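Metallophosphoesterase TT1561-like domain-containing protein (Aquifex aeolicus, PDB 2YVT) is of uncharacterised function but belongs to the calcineurin-like metallophosphoesterase superfamily and is therefore probably a metal-dependent phosphoesterase. Local coordinates at residues I137-G140 and G141-E145. Numbering follows the deposited sequence.
Sequences IGFG and GLLTE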
loop_
_atom_site.group_PDB
_atom_site.type_symbol
_atom_site.label_atom_id
_atom_site.label_comp_id
_atom_site.label_asym_id
_atom_site.label_seq_id
_atom_site.Cartn_x
_atom_site.Cartn_y
_atom_site.Cartn_z
ATOM N N ILE A 137 -3.364 9.978 3.617
ATOM C CA ILE A 137 -1.904 10.036 3.534
ATOM C C ILE A 137 -1.398 8.659 3.145
ATOM O O ILE A 137 -1.851 7.655 3.694
ATOM C CB ILE A 137 -1.295 10.441 4.888
ATOM C CG1 ILE A 137 -1.790 11.834 5.289
ATOM C CG2 ILE A 137 0.233 10.419 4.841
ATOM C CD1 ILE A 137 -1.485 12.159 6.714
ATOM N N GLY A 138 -0.465 8.609 2.198
ATOM C CA GLY A 138 0.151 7.344 1.806
ATOM C C GLY A 138 1.658 7.374 1.933
ATOM O O GLY A 138 2.298 8.371 1.606
ATOM N N PHE A 139 2.234 6.279 2.416
ATOM C CA PHE A 139 3.687 6.147 2.446
ATOM C C PHE A 139 3.998 4.667 2.249
ATOM O O PHE A 139 3.796 3.842 3.150
ATOM C CB PHE A 139 4.264 6.688 3.769
ATOM C CG PHE A 139 5.724 7.093 3.687
ATOM C CD1 PHE A 139 6.127 8.356 4.134
ATOM C CD2 PHE A 139 6.689 6.233 3.164
ATOM C CE1 PHE A 139 7.467 8.757 4.066
ATOM C CE2 PHE A 139 8.036 6.616 3.087
ATOM C CZ PHE A 139 8.427 7.883 3.548
ATOM N N GLY A 140 4.439 4.337 1.040
ATOM C CA GLY A 140 4.692 2.953 0.659
ATOM C C GLY A 140 6.085 2.440 0.973
ATOM O O GLY A 140 6.880 3.096 1.659
ATOM N N GLY A 141 6.371 1.245 0.478
ATOM C CA GLY A 141 7.662 0.618 0.706
ATOM C C GLY A 141 7.784 -0.034 2.066
ATOM O O GLY A 141 6.930 0.145 2.938
ATOM N N LEU A 142 8.858 -0.794 2.243
ATOM C CA LEU A 142 9.155 -1.428 3.525
ATOM C C LEU A 142 9.796 -0.397 4.437
ATOM O O LEU A 142 10.857 0.139 4.124
ATOM C CB LEU A 142 10.093 -2.617 3.326
ATOM C CG LEU A 142 10.275 -3.497 4.565
ATOM C CD1 LEU A 142 8.990 -4.261 4.905
ATOM C CD2 LEU A 142 11.433 -4.451 4.341
ATOM N N LEU A 143 9.142 -0.114 5.558
ATOM C CA LEU A 143 9.678 0.848 6.526
ATOM C C LEU A 143 10.520 0.068 7.523
ATOM O O LEU A 143 10.104 -0.982 8.034
ATOM C CB LEU A 143 8.555 1.646 7.200
ATOM C CG LEU A 143 7.551 2.272 6.216
ATOM C CD1 LEU A 143 6.564 3.188 6.921
ATOM C CD2 LEU A 143 8.256 3.000 5.048
ATOM N N THR A 144 11.731 0.571 7.732
ATOM C CA THR A 144 12.775 -0.126 8.468
ATOM C C THR A 144 13.474 0.857 9.382
ATOM O O THR A 144 13.248 2.067 9.310
ATOM C CB THR A 144 13.861 -0.698 7.519
ATOM O OG1 THR A 144 14.617 0.384 6.951
ATOM C CG2 THR A 144 13.250 -1.551 6.403
ATOM N N GLU A 145 14.364 0.343 10.222
ATOM C CA GLU A 145 15.128 1.217 11.094
ATOM C C GLU A 145 16.211 1.971 10.343
ATOM O O GLU A 145 16.382 3.167 10.574
ATOM C CB GLU A 145 15.716 0.448 12.282
ATOM C CG GLU A 145 14.638 -0.101 13.220
ATOM C CD GLU A 145 13.744 0.981 13.828
ATOM O OE1 GLU A 145 14.086 2.181 13.762
ATOM O OE2 GLU A 145 12.672 0.633 14.365
HETATM O O HOH W 1 4.937 1.541 4.082
#
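F139 swings its ring out opposite its own backbone N (chi1 -157°), while L143 sets CG on the far side from its carbonyl carbon (chi1 -50°); the two side chains thereby converge across the bend at G140 and G141. One methyl of L143 does the touching: CD2 lies 4.1 Å from F139 CD2, approaching the ring obliquely, and 3.7 Å from G140 O. Leucine suits this place because its branched end carries an apolar methyl to the ring, and the same methyl lies against G140 O in van der Waals contact only. F139 offers a broad apolar surface, which also packs on Y160, V161 and I164 of helix 158-164 and meets Y156 edge-to-face; V161 touches L143 as well.

Glycine suits G141, whose positive phi (80°) is one that residues with side chains adopt less readily. A water donates to F139 O and to G141 O, 2.7 Å each, bridging carbonyls two residues apart. T182 OG1 is hydrogen-bonded to both G141 O and L143 N, tying down the outgoing strand. L142 points away from the bend and packs on T182 and H220.

The whole is a short interruption within strand 134-144, the second arm of the hairpin begun by 126-130, in one of the two mixed sheets of the calcineurin-like metallophosphoesterase fold.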